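Local atomic coordinates of uncharacterized protein (Bombyx mori, PDB entry 5AZ0), a protein that belongs to the aldo-keto reductases (AKR2E5) and probably reduces aldehydes or ketones with a nicotinamide cofactor. Residues A[17-29]-A[45-58]. Residues are numbered along the deposited sequence; the frame is centred on the assembly and turned at random.
Sequences IPALGYGTWLGVS and DFDGTDIPKLLDAL. With ACT (acetate ion), chain F.
With CG anti to the backbone N (chi1 -177°), Tyr22 directs its ring from strand 22-23 onto helix 51-64; Leu54, whose CG is likewise anti to N, turns CD1 to the ring, and Leu58, with the same torsion, lays CA, CB and CD1 against it. Eight parallel strands in chain order, with helices between them, make the TIM barrel of the aldo-keto reductase family, and this contact joins its first strand, with the loop that follows, to the first helix. Several contacts seat the tyrosine: Leu58 CA lies over one ring face, 4.1 Å from the centroid, a CH-pi contact; Leu54 CD1 touches Tyr22 CE1 at 3.6 Å; Ala57 CB packs against the hydroxyl; and Tyr22 OH gives a weak hydrogen bond to Leu54 O at 2.6 Å, a carbonyl that also accepts the helical bond from Leu58 N. A phenylalanine in place of Tyr22 would probably keep the ring packing but leave Leu54 O without its bond to the strand. Farther along, Leu26 CD1 meets Ile51 CG1 at 3.5 Å, the two side chains crossing near a right angle. The six-membered ring of Trp25 and the Phe46 ring run nearly parallel, planes at 23°, yet their centroids are 5.8 Å apart, which leaves little overlap; the touch is Trp25 CZ3 to Phe46 CD1 at 3.6 Å. A single beta bridge pairs Val28 with Phe46, where Asp47 N donates to Gly27 O at 3.2 Å, nearly straight at 172°.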
ATOM      1  N   ILE A  17       9.465  -9.505  -2.325  1.00 20.94           N
ATOM      2  CA  ILE A  17       8.454  -8.598  -2.697  1.00 21.49           C
ATOM      3  C   ILE A  17       9.031  -7.564  -3.679  1.00 22.10           C
ATOM      4  O   ILE A  17      10.020  -6.955  -3.372  1.00 21.19           O
ATOM      5  CB  ILE A  17       7.840  -7.919  -1.492  1.00 20.99           C
ATOM      6  CG1 ILE A  17       6.606  -7.102  -1.949  1.00 22.23           C
ATOM      7  CG2 ILE A  17       8.816  -7.036  -0.718  1.00 20.30           C
ATOM      8  CD1 ILE A  17       5.722  -6.665  -0.776  1.00 24.14           C
ATOM      9  N   PRO A  18       8.412  -7.386  -4.851  1.00 23.02           N
ATOM     10  CA  PRO A  18       8.945  -6.392  -5.805  1.00 22.70           C
ATOM     11  C   PRO A  18       8.815  -4.999  -5.245  1.00 23.54           C
ATOM     12  O   PRO A  18       7.738  -4.633  -4.671  1.00 22.39           O
ATOM     13  CB  PRO A  18       8.040  -6.568  -7.059  1.00 21.31           C
ATOM     14  CG  PRO A  18       7.563  -8.001  -6.985  1.00 23.39           C
ATOM     15  CD  PRO A  18       7.375  -8.249  -5.484  1.00 22.99           C
ATOM     16  N   ALA A  19       9.868  -4.214  -5.463  1.00 21.92           N
ATOM     17  CA  ALA A  19      10.026  -2.871  -4.861  1.00 22.65           C
ATOM     18  C   ALA A  19       9.076  -1.832  -5.341  1.00 23.77           C
ATOM     19  O   ALA A  19       8.962  -0.741  -4.750  1.00 24.26           O
ATOM     20  CB  ALA A  19      11.390  -2.391  -5.094  1.00 25.95           C
ATOM     21  N   LEU A  20       8.352  -2.154  -6.415  1.00 23.99           N
ATOM     22  CA  LEU A  20       7.294  -1.308  -6.911  1.00 24.09           C
ATOM     23  C   LEU A  20       6.078  -2.167  -7.156  1.00 24.59           C
ATOM     24  O   LEU A  20       6.202  -3.309  -7.575  1.00 22.77           O
ATOM     25  CB  LEU A  20       7.770  -0.683  -8.176  1.00 30.67           C
ATOM     26  CG  LEU A  20       6.959   0.383  -8.879  1.00 35.25           C
ATOM     27  CD1 LEU A  20       7.163   1.675  -8.126  1.00 41.47           C
ATOM     28  CD2 LEU A  20       7.538   0.501 -10.314  1.00 40.71           C
ATOM     29  N   GLY A  21       4.917  -1.646  -6.788  1.00 26.26           N
ATOM     30  CA  GLY A  21       3.634  -2.317  -6.970  1.00 26.83           C
ATOM     31  C   GLY A  21       2.604  -1.421  -7.652  1.00 28.21           C
ATOM     32  O   GLY A  21       2.667  -0.184  -7.531  1.00 28.47           O
ATOM     33  N   TYR A  22       1.664  -2.059  -8.364  1.00 25.39           N
ATOM     34  CA  TYR A  22       0.613  -1.391  -9.087  1.00 24.13           C
ATOM     35  C   TYR A  22      -0.590  -1.183  -8.168  1.00 24.17           C
ATOM     36  O   TYR A  22      -1.257  -2.126  -7.777  1.00 26.67           O
ATOM     37  CB  TYR A  22       0.255  -2.219 -10.386  1.00 25.51           C
ATOM     38  CG  TYR A  22      -0.779  -1.585 -11.270  1.00 27.67           C
ATOM     39  CD1 TYR A  22      -2.140  -1.730 -11.012  1.00 27.88           C
ATOM     40  CD2 TYR A  22      -0.399  -0.830 -12.367  1.00 29.99           C
ATOM     41  CE1 TYR A  22      -3.094  -1.126 -11.842  1.00 32.30           C
ATOM     42  CE2 TYR A  22      -1.346  -0.221 -13.185  1.00 29.28           C
ATOM     43  CZ  TYR A  22      -2.666  -0.393 -12.944  1.00 29.33           C
ATOM     44  OH  TYR A  22      -3.542   0.285 -13.745  1.00 31.13           O
ATOM     45  N   GLY A  23      -0.876   0.060  -7.823  1.00 22.51           N
ATOM     46  CA  GLY A  23      -2.001   0.401  -6.993  1.00 25.53           C
ATOM     47  C   GLY A  23      -3.368   0.300  -7.691  1.00 27.88           C
ATOM     48  O   GLY A  23      -3.484   0.558  -8.885  1.00 27.58           O
ATOM     49  N   THR A  24      -4.388  -0.100  -6.945  1.00 24.23           N
ATOM     50  CA  THR A  24      -5.703  -0.367  -7.507  1.00 26.68           C
ATOM     51  C   THR A  24      -6.841   0.356  -6.798  1.00 28.59           C
ATOM     52  O   THR A  24      -8.018   0.077  -7.082  1.00 30.76           O
ATOM     53  CB  THR A  24      -5.996  -1.866  -7.547  1.00 25.41           C
ATOM     54  OG1 THR A  24      -6.142  -2.414  -6.237  1.00 24.50           O
ATOM     55  CG2 THR A  24      -4.942  -2.620  -8.321  1.00 23.64           C
ATOM     56  N   TRP A  25      -6.513   1.272  -5.883  1.00 24.07           N
ATOM     57  CA  TRP A  25      -7.551   2.054  -5.217  1.00 28.00           C
ATOM     58  C   TRP A  25      -7.873   3.355  -5.958  1.00 28.46           C
ATOM     59  O   TRP A  25      -7.007   4.235  -6.124  1.00 29.43           O
ATOM     60  CB  TRP A  25      -7.056   2.447  -3.858  1.00 30.53           C
ATOM     61  CG  TRP A  25      -7.903   3.389  -3.109  1.00 33.14           C
ATOM     62  CD1 TRP A  25      -7.444   4.486  -2.376  1.00 38.85           C
ATOM     63  CD2 TRP A  25      -9.308   3.311  -2.878  1.00 30.25           C
ATOM     64  NE1 TRP A  25      -8.488   5.073  -1.722  1.00 37.86           N
ATOM     65  CE2 TRP A  25      -9.649   4.398  -2.015  1.00 36.43           C
ATOM     66  CE3 TRP A  25     -10.319   2.451  -3.314  1.00 31.61           C
ATOM     67  CZ2 TRP A  25     -10.971   4.642  -1.575  1.00 36.71           C
ATOM     68  CZ3 TRP A  25     -11.633   2.717  -2.922  1.00 35.50           C
ATOM     69  CH2 TRP A  25     -11.949   3.798  -2.026  1.00 36.99           C
ATOM     70  N   LEU A  26      -9.112   3.493  -6.350  1.00 31.83           N
ATOM     71  CA  LEU A  26      -9.531   4.611  -7.207  1.00 40.35           C
ATOM     72  C   LEU A  26      -9.943   5.869  -6.445  1.00 44.78           C
ATOM     73  O   LEU A  26      -9.971   6.943  -7.025  1.00 58.77           O
ATOM     74  CB  LEU A  26     -10.632   4.158  -8.186  1.00 38.94           C
ATOM     75  CG  LEU A  26     -10.073   3.259  -9.290  1.00 37.81           C
ATOM     76  CD1 LEU A  26     -11.185   2.837 -10.220  1.00 43.59           C
ATOM     77  CD2 LEU A  26      -8.947   3.870 -10.100  1.00 35.05           C
ATOM     78  N   GLY A  27     -10.209   5.756  -5.161  1.00 51.68           N
ATOM     79  CA  GLY A  27     -10.523   6.911  -4.340  1.00 57.69           C
ATOM     80  C   GLY A  27     -12.021   7.097  -4.120  1.00 66.56           C
ATOM     81  O   GLY A  27     -12.879   6.486  -4.809  1.00 63.30           O
ATOM     82  N   VAL A  28     -12.308   7.928  -3.115  1.00 74.82           N
ATOM     83  CA  VAL A  28     -13.660   8.280  -2.697  1.00 82.04           C
ATOM     84  C   VAL A  28     -13.716   9.804  -2.962  1.00 92.97           C
ATOM     85  O   VAL A  28     -13.279  10.588  -2.134  1.00 92.66           O
ATOM     86  CB  VAL A  28     -13.970   7.801  -1.223  1.00 85.99           C
ATOM     87  CG1 VAL A  28     -12.816   8.061  -0.243  1.00 86.41           C
ATOM     88  CG2 VAL A  28     -15.265   8.390  -0.676  1.00 92.26           C
ATOM     89  N   SER A  29     -14.195  10.198  -4.152  1.00102.90           N
ATOM     90  CA  SER A  29     -14.241  11.614  -4.599  1.00104.27           C
ATOM     91  C   SER A  29     -15.671  12.109  -4.877  1.00 97.79           C
ATOM     92  O   SER A  29     -16.371  12.559  -3.961  1.00 92.87           O
ATOM     93  CB  SER A  29     -13.336  11.815  -5.832  1.00107.37           C
ATOM     94  OG  SER A  29     -12.959  10.575  -6.422  1.00103.77           O
ATOM     95  N   ASP A  45     -19.961   8.422  -3.105  1.00 74.55           N
ATOM     96  CA  ASP A  45     -18.729   9.033  -3.570  1.00 80.17           C
ATOM     97  C   ASP A  45     -17.526   8.092  -3.931  1.00 73.76           C
ATOM     98  O   ASP A  45     -16.473   8.639  -4.252  1.00 73.11           O
ATOM     99  CB  ASP A  45     -18.280  10.241  -2.655  1.00 84.61           C
ATOM    100  CG  ASP A  45     -18.496  10.016  -1.140  1.00 85.72           C
ATOM    101  OD1 ASP A  45     -18.832   8.902  -0.703  1.00 92.12           O
ATOM    102  OD2 ASP A  45     -18.319  10.983  -0.367  1.00 82.48           O
ATOM    103  N   PHE A  46     -17.637   6.742  -3.936  1.00 67.91           N
ATOM    104  CA  PHE A  46     -16.548   5.891  -4.572  1.00 64.91           C
ATOM    105  C   PHE A  46     -16.582   6.114  -6.064  1.00 59.04           C
ATOM    106  O   PHE A  46     -17.651   5.996  -6.668  1.00 66.75           O
ATOM    107  CB  PHE A  46     -16.642   4.354  -4.337  1.00 62.17           C
ATOM    108  CG  PHE A  46     -15.778   3.504  -5.320  1.00 53.07           C
ATOM    109  CD1 PHE A  46     -14.392   3.403  -5.170  1.00 42.34           C
ATOM    110  CD2 PHE A  46     -16.365   2.795  -6.400  1.00 46.18           C
ATOM    111  CE1 PHE A  46     -13.626   2.648  -6.068  1.00 38.09           C
ATOM    112  CE2 PHE A  46     -15.582   2.030  -7.301  1.00 42.72           C
ATOM    113  CZ  PHE A  46     -14.211   1.957  -7.126  1.00 36.21           C
ATOM    114  N   ASP A  47     -15.438   6.398  -6.673  1.00 61.33           N
ATOM    115  CA  ASP A  47     -15.460   6.690  -8.094  1.00 66.09           C
ATOM    116  C   ASP A  47     -15.114   5.496  -8.948  1.00 57.66           C
ATOM    117  O   ASP A  47     -13.934   5.191  -9.090  1.00 59.16           O
ATOM    118  CB  ASP A  47     -14.518   7.831  -8.477  1.00 75.78           C
ATOM    119  CG  ASP A  47     -14.558   8.083  -9.991  1.00 89.80           C
ATOM    120  OD1 ASP A  47     -15.693   8.266 -10.506  1.00 77.10           O
ATOM    121  OD2 ASP A  47     -13.502   7.983 -10.672  1.00 96.76           O
ATOM    122  N   GLY A  48     -16.119   4.861  -9.562  1.00 53.83           N
ATOM    123  CA  GLY A  48     -15.891   3.742 -10.515  1.00 53.29           C
ATOM    124  C   GLY A  48     -15.528   4.058 -11.970  1.00 53.46           C
ATOM    125  O   GLY A  48     -15.256   3.150 -12.787  1.00 46.37           O
ATOM    126  N   THR A  49     -15.517   5.340 -12.318  1.00 55.42           N
ATOM    127  CA  THR A  49     -15.498   5.744 -13.731  1.00 59.46           C
ATOM    128  C   THR A  49     -14.244   5.280 -14.483  1.00 53.05           C
ATOM    129  O   THR A  49     -14.312   4.919 -15.672  1.00 50.23           O
ATOM    130  CB  THR A  49     -15.624   7.270 -13.834  1.00 64.42           C
ATOM    131  OG1 THR A  49     -16.837   7.652 -13.190  1.00 66.72           O
ATOM    132  CG2 THR A  49     -15.634   7.729 -15.294  1.00 62.05           C
ATOM    133  N   ASP A  50     -13.115   5.287 -13.759  1.00 50.54           N
ATOM    134  CA  ASP A  50     -11.787   4.915 -14.290  1.00 47.36           C
ATOM    135  C   ASP A  50     -11.447   3.404 -14.282  1.00 38.79           C
ATOM    136  O   ASP A  50     -10.340   3.006 -14.705  1.00 42.17           O
ATOM    137  CB  ASP A  50     -10.712   5.703 -13.527  1.00 55.02           C
ATOM    138  CG  ASP A  50     -10.790   7.216 -13.786  1.00 64.03           C
ATOM    139  OD1 ASP A  50     -10.962   7.619 -14.945  1.00 59.78           O
ATOM    140  OD2 ASP A  50     -10.680   7.994 -12.826  1.00 67.88           O
ATOM    141  N   ILE A  51     -12.387   2.555 -13.891  1.00 35.28           N
ATOM    142  CA  ILE A  51     -12.083   1.122 -13.832  1.00 34.41           C
ATOM    143  C   ILE A  51     -11.486   0.602 -15.107  1.00 39.42           C
ATOM    144  O   ILE A  51     -10.353   0.050 -15.107  1.00 43.02           O
ATOM    145  CB  ILE A  51     -13.266   0.320 -13.291  1.00 37.58           C
ATOM    146  CG1 ILE A  51     -13.420   0.592 -11.802  1.00 35.15           C
ATOM    147  CG2 ILE A  51     -13.063  -1.175 -13.560  1.00 39.54           C
ATOM    148  CD1 ILE A  51     -14.691   0.017 -11.167  1.00 39.41           C
ATOM    149  N   PRO A  52     -12.164   0.848 -16.242  1.00 42.63           N
ATOM    150  CA  PRO A  52     -11.606   0.268 -17.475  1.00 39.34           C
ATOM    151  C   PRO A  52     -10.188   0.664 -17.742  1.00 36.35           C
ATOM    152  O   PRO A  52      -9.408  -0.111 -18.319  1.00 37.71           O
ATOM    153  CB  PRO A  52     -12.539   0.832 -18.593  1.00 43.59           C
ATOM    154  CG  PRO A  52     -13.788   1.293 -17.909  1.00 45.09           C
ATOM    155  CD  PRO A  52     -13.505   1.462 -16.424  1.00 46.85           C
ATOM    156  N   LYS A  53      -9.853   1.914 -17.403  1.00 42.40           N
ATOM    157  CA  LYS A  53      -8.490   2.437 -17.658  1.00 47.46           C
ATOM    158  C   LYS A  53      -7.472   1.790 -16.682  1.00 38.30           C
ATOM    159  O   LYS A  53      -6.356   1.418 -17.099  1.00 33.45           O
ATOM    160  CB  LYS A  53      -8.451   3.962 -17.555  1.00 57.97           C
ATOM    161  CG  LYS A  53      -9.660   4.656 -18.198  1.00 69.15           C
ATOM    162  CD  LYS A  53      -9.453   6.150 -18.368  1.00 78.34           C
ATOM    163  CE  LYS A  53      -8.608   6.470 -19.588  1.00 84.46           C
ATOM    164  NZ  LYS A  53      -8.155   7.884 -19.511  1.00 92.51           N
ATOM    165  N   LEU A  54      -7.910   1.581 -15.438  1.00 32.62           N
ATOM    166  CA  LEU A  54      -7.092   0.870 -14.419  1.00 35.24           C
ATOM    167  C   LEU A  54      -6.730  -0.514 -14.895  1.00 34.30           C
ATOM    168  O   LEU A  54      -5.566  -0.938 -14.796  1.00 32.83           O
ATOM    169  CB  LEU A  54      -7.851   0.776 -13.081  1.00 37.38           C
ATOM    170  CG  LEU A  54      -7.163   0.060 -11.904  1.00 35.01           C
ATOM    171  CD1 LEU A  54      -6.031   0.941 -11.423  1.00 35.25           C
ATOM    172  CD2 LEU A  54      -8.140  -0.181 -10.763  1.00 39.12           C
ATOM    173  N   LEU A  55      -7.711  -1.185 -15.525  1.00 37.01           N
ATOM    174  CA  LEU A  55      -7.524  -2.577 -15.968  1.00 36.78           C
ATOM    175  C   LEU A  55      -6.667  -2.694 -17.180  1.00 34.14           C
ATOM    176  O   LEU A  55      -5.800  -3.544 -17.273  1.00 35.01           O
ATOM    177  CB  LEU A  55      -8.875  -3.202 -16.267  1.00 37.06           C
ATOM    178  CG  LEU A  55      -9.809  -3.249 -15.086  1.00 35.43           C
ATOM    179  CD1 LEU A  55     -11.140  -3.886 -15.542  1.00 40.23           C
ATOM    180  CD2 LEU A  55      -9.162  -3.957 -13.913  1.00 36.88           C
ATOM    181  N   ASP A  56      -6.928  -1.829 -18.146  1.00 37.81           N
ATOM    182  CA  ASP A  56      -6.085  -1.718 -19.341  1.00 38.07           C
ATOM    183  C   ASP A  56      -4.658  -1.301 -18.967  1.00 35.26           C
ATOM    184  O   ASP A  56      -3.707  -1.926 -19.426  1.00 34.31           O
ATOM    185  CB  ASP A  56      -6.771  -0.754 -20.349  1.00 46.86           C
ATOM    186  CG  ASP A  56      -6.054  -0.650 -21.663  1.00 49.20           C
ATOM    187  OD1 ASP A  56      -5.605  -1.685 -22.218  1.00 56.97           O
ATOM    188  OD2 ASP A  56      -5.889   0.514 -22.098  1.00 58.07           O
ATOM    189  N   ALA A  57      -4.476  -0.312 -18.071  1.00 34.34           N
ATOM    190  CA  ALA A  57      -3.064   0.027 -17.647  1.00 34.44           C
ATOM    191  C   ALA A  57      -2.416  -1.112 -16.811  1.00 32.08           C
ATOM    192  O   ALA A  57      -1.204  -1.384 -16.925  1.00 32.21           O
ATOM    193  CB  ALA A  57      -3.020   1.382 -16.953  1.00 34.23           C
ATOM    194  N   LEU A  58      -3.255  -1.912 -16.121  1.00 30.76           N
ATOM    195  CA  LEU A  58      -2.729  -3.155 -15.447  1.00 29.52           C
ATOM    196  C   LEU A  58      -2.174  -4.180 -16.413  1.00 29.52           C
ATOM    197  O   LEU A  58      -1.037  -4.751 -16.241  1.00 25.40           O
ATOM    198  CB  LEU A  58      -3.772  -3.774 -14.491  1.00 29.27           C
ATOM    199  CG  LEU A  58      -3.423  -5.092 -13.757  1.00 33.85           C
ATOM    200  CD1 LEU A  58      -2.102  -5.046 -13.010  1.00 37.71           C
ATOM    201  CD2 LEU A  58      -4.567  -5.390 -12.816  1.00 35.34           C
TER
HETATM  202  C   ACT F 405      -3.347   1.178  -3.717  1.00 31.11           C
HETATM  203  O   ACT F 405      -3.789   2.094  -4.438  1.00 33.66           O
HETATM  204  OXT ACT F 405      -3.380  -0.029  -4.028  1.00 26.31           O
HETATM  205  CH3 ACT F 405      -2.727   1.552  -2.411  1.00 31.04           C